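Local coordinates for protein polyhedrin (Orgyia pseudotsugata cypovirus 5, PDB 5A8U) that forms the crystalline matrix of viral occlusion bodies, which protect cypovirus from the outside environment until insect larvae ingest them, at residues V34-T39 and Q61-P66; G50-A55 and V194-V199. All blocks are in the same frame, centred on the assembly; numbering follows the deposited sequence.

Overall arrangement
Interactions 1 and 2 lie on opposite sides of the chain's centre. Their own centres are 25 Å apart, and their nearest atoms are about 9 Å apart, so they do not touch. The chain ties them together. Strand 53-58 begins in interaction 2 and is followed directly by helix 60-63, which enters interaction 1. Interaction 1 joins strand 30-37 of the six-stranded antiparallel sheet to the end of that short helix. Interaction 2 pairs strands 53-58 and 189-195 of the three-stranded sheet. I54 and V194 also pack on strand 30-37, so this strand, which supplies one side of interaction 1, also lies against interaction 2. Residues of interaction 2 meet both other subunits of the trimeric assembly.

Interaction 1. Residues V34-T39 and Q61-P66; sequences VVLKYT and QLMKFP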
ATOM      1  N   VAL A  34     -14.810  -6.057  -0.874  1.00  5.40           N
ATOM      2  CA  VAL A  34     -15.547  -5.067  -1.637  1.00  5.81           C
ATOM      3  C   VAL A  34     -15.866  -5.683  -2.981  1.00  5.79           C
ATOM      4  O   VAL A  34     -14.967  -6.147  -3.692  1.00  5.56           O
ATOM      5  CB  VAL A  34     -14.719  -3.791  -1.847  1.00  8.03           C
ATOM      6  CG1 VAL A  34     -15.288  -2.929  -3.011  1.00  5.83           C
ATOM      7  CG2 VAL A  34     -14.641  -3.023  -0.554  1.00  5.85           C
ATOM      8  N   VAL A  35     -17.151  -5.723  -3.312  1.00  4.73           N
ATOM      9  CA  VAL A  35     -17.567  -6.257  -4.600  1.00  3.92           C
ATOM     10  C   VAL A  35     -18.176  -5.145  -5.426  1.00  4.91           C
ATOM     11  O   VAL A  35     -19.205  -4.590  -5.055  1.00  5.69           O
ATOM     12  CB  VAL A  35     -18.602  -7.375  -4.459  1.00  4.66           C
ATOM     13  CG1 VAL A  35     -18.906  -7.969  -5.831  1.00  6.98           C
ATOM     14  CG2 VAL A  35     -18.076  -8.467  -3.554  1.00  7.84           C
ATOM     15  N   LEU A  36     -17.536  -4.810  -6.534  1.00  3.52           N
ATOM     16  CA  LEU A  36     -18.018  -3.717  -7.379  1.00  4.93           C
ATOM     17  C   LEU A  36     -18.825  -4.271  -8.530  1.00  5.42           C
ATOM     18  O   LEU A  36     -18.433  -5.268  -9.124  1.00  5.85           O
ATOM     19  CB  LEU A  36     -16.841  -2.923  -7.923  1.00  5.38           C
ATOM     20  CG  LEU A  36     -16.031  -2.284  -6.791  1.00  3.77           C
ATOM     21  CD1 LEU A  36     -14.680  -1.829  -7.296  1.00  8.32           C
ATOM     22  CD2 LEU A  36     -16.807  -1.097  -6.219  1.00  8.08           C
ATOM     23  N   LYS A  37     -19.952  -3.631  -8.841  1.00  4.80           N
ATOM     24  CA  LYS A  37     -20.838  -4.171  -9.867  1.00  4.81           C
ATOM     25  C   LYS A  37     -20.918  -3.229 -11.057  1.00  5.66           C
ATOM     26  O   LYS A  37     -21.042  -2.009 -10.874  1.00  6.38           O
ATOM     27  CB  LYS A  37     -22.232  -4.386  -9.281  1.00  6.04           C
ATOM     28  CG  LYS A  37     -22.209  -5.173  -7.965  1.00  8.98           C
ATOM     29  CD  LYS A  37     -23.605  -5.688  -7.649  1.00 12.02           C
ATOM     30  CE  LYS A  37     -24.008  -6.742  -8.664  1.00 14.16           C
ATOM     31  NZ  LYS A  37     -25.330  -7.347  -8.335  1.00 15.16           N
ATOM     32  N   TYR A  38     -20.853  -3.805 -12.257  1.00  3.42           N
ATOM     33  CA  TYR A  38     -20.815  -3.048 -13.507  1.00  6.44           C
ATOM     34  C   TYR A  38     -22.020  -3.417 -14.352  1.00  6.64           C
ATOM     35  O   TYR A  38     -22.581  -4.495 -14.194  1.00  6.69           O
ATOM     36  CB  TYR A  38     -19.492  -3.291 -14.274  1.00  4.17           C
ATOM     37  CG  TYR A  38     -18.316  -2.948 -13.392  1.00  5.01           C
ATOM     38  CD1 TYR A  38     -17.806  -3.889 -12.498  1.00  6.92           C
ATOM     39  CD2 TYR A  38     -17.764  -1.675 -13.392  1.00  5.59           C
ATOM     40  CE1 TYR A  38     -16.784  -3.577 -11.649  1.00  5.69           C
ATOM     41  CE2 TYR A  38     -16.728  -1.349 -12.537  1.00  3.13           C
ATOM     42  CZ  TYR A  38     -16.242  -2.308 -11.676  1.00  5.30           C
ATOM     43  OH  TYR A  38     -15.216  -2.015 -10.835  1.00  5.53           O
ATOM     44  N   THR A  39     -22.426  -2.503 -15.221  1.00  5.67           N
ATOM     45  CA  THR A  39     -23.675  -2.677 -15.956  1.00  6.04           C
ATOM     46  C   THR A  39     -23.601  -3.763 -17.030  1.00  8.39           C
ATOM     47  O   THR A  39     -24.626  -4.164 -17.565  1.00 12.39           O
ATOM     48  CB  THR A  39     -24.150  -1.352 -16.579  1.00  7.76           C
ATOM     49  OG1 THR A  39     -23.129  -0.840 -17.437  1.00 10.52           O
ATOM     50  CG2 THR A  39     -24.429  -0.350 -15.459  1.00  7.77           C
ATOM     51  N   GLN A  61      -8.828   4.702  -9.815  1.00  4.93           N
ATOM     52  CA  GLN A  61      -8.098   3.779 -10.686  1.00  5.31           C
ATOM     53  C   GLN A  61      -8.434   2.316 -10.396  1.00  6.46           C
ATOM     54  O   GLN A  61      -8.413   1.487 -11.300  1.00  7.62           O
ATOM     55  CB  GLN A  61      -6.586   3.990 -10.570  1.00  7.93           C
ATOM     56  CG  GLN A  61      -6.082   5.199 -11.353  1.00  8.03           C
ATOM     57  CD  GLN A  61      -6.050   6.488 -10.546  1.00  7.49           C
ATOM     58  OE1 GLN A  61      -6.746   6.608  -9.540  1.00  6.54           O
ATOM     59  NE2 GLN A  61      -5.270   7.474 -11.013  1.00  7.50           N
ATOM     60  N   LEU A  62      -8.747   2.008  -9.138  1.00  6.94           N
ATOM     61  CA  LEU A  62      -9.160   0.650  -8.774  1.00  6.60           C
ATOM     62  C   LEU A  62     -10.682   0.455  -8.662  1.00  7.04           C
ATOM     63  O   LEU A  62     -11.157  -0.675  -8.685  1.00  5.77           O
ATOM     64  CB  LEU A  62      -8.460   0.190  -7.486  1.00  8.09           C
ATOM     65  CG  LEU A  62      -6.940   0.009  -7.655  1.00  7.73           C
ATOM     66  CD1 LEU A  62      -6.306  -0.537  -6.378  1.00  8.95           C
ATOM     67  CD2 LEU A  62      -6.627  -0.913  -8.823  1.00  6.49           C
ATOM     68  N   MET A  63     -11.441   1.544  -8.540  1.00  4.56           N
ATOM     69  CA  MET A  63     -12.899   1.413  -8.515  1.00  5.32           C
ATOM     70  C   MET A  63     -13.444   1.059  -9.897  1.00  4.49           C
ATOM     71  O   MET A  63     -14.477   0.401 -10.014  1.00  5.58           O
ATOM     72  CB  MET A  63     -13.561   2.710  -8.034  1.00  7.71           C
ATOM     73  CG  MET A  63     -13.284   3.046  -6.577  1.00  7.11           C
ATOM     74  SD  MET A  63     -14.121   1.924  -5.419  1.00  6.75           S
ATOM     75  CE  MET A  63     -15.833   2.432  -5.664  1.00  6.10           C
ATOM     76  N   LYS A  64     -12.765   1.537 -10.938  1.00  3.83           N
ATOM     77  CA  LYS A  64     -13.169   1.270 -12.313  1.00  5.58           C
ATOM     78  C   LYS A  64     -12.715  -0.106 -12.803  1.00  6.20           C
ATOM     79  O   LYS A  64     -11.863  -0.761 -12.202  1.00  7.59           O
ATOM     80  CB  LYS A  64     -12.647   2.368 -13.260  1.00  6.22           C
ATOM     81  CG  LYS A  64     -11.152   2.293 -13.507  1.00  7.93           C
ATOM     82  CD  LYS A  64     -10.701   3.414 -14.432  1.00 13.46           C
ATOM     83  CE  LYS A  64      -9.286   3.208 -14.907  1.00 16.46           C
ATOM     84  NZ  LYS A  64      -9.211   2.255 -16.045  1.00 10.04           N
ATOM     85  N   PHE A  65     -13.325  -0.544 -13.890  1.00  4.34           N
ATOM     86  CA  PHE A  65     -12.883  -1.729 -14.611  1.00  6.95           C
ATOM     87  C   PHE A  65     -12.764  -1.361 -16.097  1.00  6.32           C
ATOM     88  O   PHE A  65     -13.570  -0.570 -16.595  1.00  7.84           O
ATOM     89  CB  PHE A  65     -13.880  -2.880 -14.434  1.00  5.01           C
ATOM     90  CG  PHE A  65     -13.489  -4.106 -15.189  1.00  5.86           C
ATOM     91  CD1 PHE A  65     -12.531  -4.967 -14.666  1.00  8.67           C
ATOM     92  CD2 PHE A  65     -14.028  -4.372 -16.434  1.00  6.56           C
ATOM     93  CE1 PHE A  65     -12.135  -6.097 -15.369  1.00  6.07           C
ATOM     94  CE2 PHE A  65     -13.638  -5.505 -17.147  1.00  7.79           C
ATOM     95  CZ  PHE A  65     -12.694  -6.370 -16.604  1.00  8.65           C
ATOM     96  N   PRO A  66     -11.736  -1.873 -16.793  1.00  5.58           N
ATOM     97  CA  PRO A  66     -10.594  -2.627 -16.276  1.00  5.33           C
ATOM     98  C   PRO A  66      -9.612  -1.681 -15.575  1.00  6.18           C
ATOM     99  O   PRO A  66      -9.860  -0.483 -15.505  1.00  6.19           O
ATOM    100  CB  PRO A  66      -9.968  -3.222 -17.554  1.00  5.84           C
ATOM    101  CG  PRO A  66     -10.301  -2.194 -18.626  1.00  7.06           C
ATOM    102  CD  PRO A  66     -11.685  -1.713 -18.263  1.00  5.81           C
TER
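Y38 reaches across from V34-T39 and hydrogen-bonds the last residue of helix 60-63. Its OH donates to M63 O at 2.7 Å. The donor stands 38° out of the carbonyl plane, so it does not use a lone-pair direction. The same OH pairs with Q44, whose NE2 also binds K64 O.

The aromatic contact is with F65. F65 CB sits over one face of the Y38 ring, 3.9 Å from its centroid, in a CH-pi contact. The F65 ring lies further off and turns its edge toward that face. The centroids are 6.0 Å apart and the planes meet at 51°. CG of F65 is anti to the backbone N (chi1 178°), which takes the ring away from Y38 while CB stays over its face.

The apolar contact is between L36 and M63, which cross at about a right angle. L36 CD2 meets M63 CE at 3.7 Å. M63 also packs on L58. L36 CD1 also rests against the carbonyl oxygen M63 O, at 3.5 Å.

The phenol is held at its OH and over one face. The bond to M63 O satisfies a buried carbonyl where the chain leaves the helix.

Interaction 2. Residues G50-A55 and V194-V199; sequences GTEVIA and VYRYRV
Strands 53-58 and 189-195 lie side by side and antiparallel in a three-stranded sheet, with V53 and Y195 as a non-hydrogen-bonded pair and I54 and V194 as a hydrogen-bonded pair. I54 N donates to V194 O at 2.8 Å, and V194 N returns a bond to I54 O at 2.7 Å. Beyond these pairs, R196 N donates to E52 O at 3.0 Å, just before strand 53-58 begins. V53 CA makes a CA-H...O contact with V194 O.

The two strand pairs use different faces of the sheet. I54 and V194 lie side by side on one face and pack onto V32 of strand 30-37 in the larger sheet. V53 and Y195 point together from the other face. There V53 CG2 touches Y195 CE2 at 4.0 Å. Both side chains also pack on A215 of the second subunit, and the Y195 ring makes a cation-pi contact with R211 of that subunit. Y195 OH bonds to E193. This face therefore belongs to the trimer interface.

R196 has CG anti to the backbone N (chi1 161°). Its chain then bends at chi2 and chi3, which brings the guanidinium alongside the turn at T51. NH1 bonds to R23 O, and NH2, which also reaches T51 O, bonds to S28 OG. E52 OE1 lies against R196 CG at 3.7 Å and makes no salt bridge here. E52 also lies close to E204, a like charge. R198 NH2 is hydrogen-bonded to T202 O; its ion pair with E204 is long and weak.

The guanidinium grips one atom side-on: T51 O accepts from R196 NE at 2.8 Å, nearly along the C=O axis, and from R196 NH2 at 3.0 Å, in the carbonyl plane on a lone pair.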
ATOM      1  N   GLY A  50      -7.023  -9.917   7.837  1.00  8.10           N
ATOM      2  CA  GLY A  50      -6.182  -9.427   8.919  1.00  6.27           C
ATOM      3  C   GLY A  50      -6.573 -10.121  10.210  1.00  7.56           C
ATOM      4  O   GLY A  50      -7.492 -10.919  10.225  1.00  7.75           O
ATOM      5  N   THR A  51      -5.867  -9.821  11.292  1.00  4.23           N
ATOM      6  CA  THR A  51      -6.136 -10.471  12.562  1.00  6.87           C
ATOM      7  C   THR A  51      -6.820  -9.516  13.538  1.00 10.72           C
ATOM      8  O   THR A  51      -7.837  -9.863  14.114  1.00  8.99           O
ATOM      9  CB  THR A  51      -4.841 -10.988  13.173  1.00  8.75           C
ATOM     10  OG1 THR A  51      -3.830  -9.972  13.053  1.00  7.47           O
ATOM     11  CG2 THR A  51      -4.394 -12.242  12.442  1.00  8.95           C
ATOM     12  N   GLU A  52      -6.277  -8.311  13.703  1.00  6.75           N
ATOM     13  CA  GLU A  52      -6.775  -7.370  14.710  1.00  3.68           C
ATOM     14  C   GLU A  52      -7.459  -6.177  14.070  1.00  6.52           C
ATOM     15  O   GLU A  52      -8.388  -5.590  14.628  1.00  5.10           O
ATOM     16  CB  GLU A  52      -5.595  -6.833  15.542  1.00  4.29           C
ATOM     17  CG  GLU A  52      -4.905  -7.871  16.419  1.00  7.38           C
ATOM     18  CD  GLU A  52      -5.640  -8.197  17.705  1.00 11.24           C
ATOM     19  OE1 GLU A  52      -6.665  -7.555  18.046  1.00  8.50           O
ATOM     20  OE2 GLU A  52      -5.160  -9.114  18.404  1.00  7.59           O
ATOM     21  N   VAL A  53      -6.954  -5.790  12.909  1.00  7.84           N
ATOM     22  CA  VAL A  53      -7.455  -4.614  12.238  1.00  8.76           C
ATOM     23  C   VAL A  53      -7.363  -4.849  10.740  1.00 10.88           C
ATOM     24  O   VAL A  53      -6.424  -5.472  10.225  1.00 11.32           O
ATOM     25  CB  VAL A  53      -6.649  -3.375  12.642  1.00  7.24           C
ATOM     26  CG1 VAL A  53      -5.204  -3.517  12.200  1.00  7.57           C
ATOM     27  CG2 VAL A  53      -7.266  -2.105  12.062  1.00 11.00           C
ATOM     28  N   ILE A  54      -8.376  -4.388  10.039  1.00  6.12           N
ATOM     29  CA  ILE A  54      -8.334  -4.456   8.600  1.00  5.49           C
ATOM     30  C   ILE A  54      -8.769  -3.097   8.066  1.00  7.26           C
ATOM     31  O   ILE A  54      -9.856  -2.622   8.369  1.00  9.62           O
ATOM     32  CB  ILE A  54      -9.203  -5.610   8.109  1.00  9.94           C
ATOM     33  CG1 ILE A  54      -8.994  -5.853   6.626  1.00 13.43           C
ATOM     34  CG2 ILE A  54     -10.634  -5.335   8.376  1.00 18.31           C
ATOM     35  CD1 ILE A  54      -9.592  -7.168   6.201  1.00 23.53           C
ATOM     36  N   ALA A  55      -7.893  -2.477   7.282  1.00  6.56           N
ATOM     37  CA  ALA A  55      -8.070  -1.105   6.847  1.00  5.72           C
ATOM     38  C   ALA A  55      -7.604  -1.041   5.408  1.00  6.78           C
ATOM     39  O   ALA A  55      -6.712  -1.785   5.003  1.00  8.10           O
ATOM     40  CB  ALA A  55      -7.226  -0.168   7.705  1.00  7.38           C
ATOM     41  N   VAL A 194     -12.036  -1.910   9.838  1.00  4.28           N
ATOM     42  CA  VAL A 194     -12.787  -2.982  10.492  1.00  5.28           C
ATOM     43  C   VAL A 194     -11.908  -3.539  11.610  1.00  7.19           C
ATOM     44  O   VAL A 194     -10.696  -3.675  11.455  1.00  6.20           O
ATOM     45  CB  VAL A 194     -13.129  -4.081   9.480  1.00  5.92           C
ATOM     46  CG1 VAL A 194     -13.566  -5.405  10.158  1.00  7.04           C
ATOM     47  CG2 VAL A 194     -14.167  -3.581   8.476  1.00  5.27           C
ATOM     48  N   TYR A 195     -12.537  -3.843  12.734  1.00  4.08           N
ATOM     49  CA  TYR A 195     -11.830  -4.172  13.954  1.00  5.22           C
ATOM     50  C   TYR A 195     -12.271  -5.490  14.586  1.00  4.93           C
ATOM     51  O   TYR A 195     -13.450  -5.816  14.616  1.00  5.60           O
ATOM     52  CB  TYR A 195     -12.046  -3.043  14.981  1.00  4.85           C
ATOM     53  CG  TYR A 195     -11.534  -1.694  14.528  1.00  6.06           C
ATOM     54  CD1 TYR A 195     -12.341  -0.837  13.791  1.00  5.74           C
ATOM     55  CD2 TYR A 195     -10.244  -1.275  14.845  1.00  6.35           C
ATOM     56  CE1 TYR A 195     -11.883   0.399  13.375  1.00  7.20           C
ATOM     57  CE2 TYR A 195      -9.776  -0.044  14.450  1.00  5.04           C
ATOM     58  CZ  TYR A 195     -10.595   0.793  13.719  1.00  5.99           C
ATOM     59  OH  TYR A 195     -10.152   2.019  13.312  1.00  7.86           O
ATOM     60  N   ARG A 196     -11.292  -6.215  15.118  1.00  6.66           N
ATOM     61  CA  ARG A 196     -11.501  -7.444  15.867  1.00  6.71           C
ATOM     62  C   ARG A 196     -12.412  -7.244  17.071  1.00  7.33           C
ATOM     63  O   ARG A 196     -12.226  -6.305  17.860  1.00  5.98           O
ATOM     64  CB  ARG A 196     -10.120  -7.939  16.330  1.00  4.32           C
ATOM     65  CG  ARG A 196     -10.089  -8.929  17.483  1.00 11.89           C
ATOM     66  CD  ARG A 196     -10.532 -10.304  17.070  1.00 12.50           C
ATOM     67  NE  ARG A 196      -9.801 -10.837  15.916  1.00 15.32           N
ATOM     68  CZ  ARG A 196     -10.130 -11.979  15.325  1.00 12.72           C
ATOM     69  NH1 ARG A 196     -11.161 -12.672  15.800  1.00 15.09           N
ATOM     70  NH2 ARG A 196      -9.455 -12.427  14.276  1.00  9.73           N
ATOM     71  N   TYR A 197     -13.385  -8.143  17.237  1.00  6.96           N
ATOM     72  CA  TYR A 197     -14.101  -8.234  18.496  1.00  6.66           C
ATOM     73  C   TYR A 197     -13.192  -8.908  19.519  1.00  7.42           C
ATOM     74  O   TYR A 197     -12.646  -9.998  19.291  1.00 10.66           O
ATOM     75  CB  TYR A 197     -15.376  -9.065  18.345  1.00  7.82           C
ATOM     76  CG  TYR A 197     -16.120  -9.253  19.642  1.00  8.47           C
ATOM     77  CD1 TYR A 197     -16.720  -8.181  20.271  1.00  8.73           C
ATOM     78  CD2 TYR A 197     -16.205 -10.509  20.243  1.00 11.51           C
ATOM     79  CE1 TYR A 197     -17.408  -8.345  21.474  1.00  8.48           C
ATOM     80  CE2 TYR A 197     -16.892 -10.693  21.441  1.00 10.60           C
ATOM     81  CZ  TYR A 197     -17.489  -9.602  22.047  1.00 12.57           C
ATOM     82  OH  TYR A 197     -18.187  -9.766  23.224  1.00 14.31           O
ATOM     83  N   ARG A 198     -13.024  -8.252  20.648  1.00  7.92           N
ATOM     84  CA  ARG A 198     -12.126  -8.760  21.681  1.00  8.26           C
ATOM     85  C   ARG A 198     -12.944  -9.409  22.776  1.00 11.46           C
ATOM     86  O   ARG A 198     -14.004  -8.899  23.153  1.00  8.83           O
ATOM     87  CB  ARG A 198     -11.294  -7.611  22.231  1.00  4.53           C
ATOM     88  CG  ARG A 198     -10.208  -7.129  21.255  1.00  9.01           C
ATOM     89  CD  ARG A 198      -8.961  -8.020  21.318  1.00  8.59           C
ATOM     90  NE  ARG A 198      -8.369  -7.959  22.653  1.00  6.70           N
ATOM     91  CZ  ARG A 198      -8.420  -8.937  23.557  1.00  4.41           C
ATOM     92  NH1 ARG A 198      -8.988 -10.106  23.271  1.00  8.24           N
ATOM     93  NH2 ARG A 198      -7.884  -8.740  24.754  1.00  5.07           N
ATOM     94  N   VAL A 199     -12.456 -10.529  23.299  1.00  7.75           N
ATOM     95  CA  VAL A 199     -13.182 -11.239  24.356  1.00  9.55           C
ATOM     96  C   VAL A 199     -12.642 -10.902  25.746  1.00 12.85           C
ATOM     97  O   VAL A 199     -13.065 -11.479  26.752  1.00 13.38           O
ATOM     98  CB  VAL A 199     -13.158 -12.772  24.137  1.00 12.77           C
ATOM     99  CG1 VAL A 199     -13.940 -13.123  22.889  1.00 14.06           C
ATOM    100  CG2 VAL A 199     -11.722 -13.286  24.026  1.00 16.59           C
TER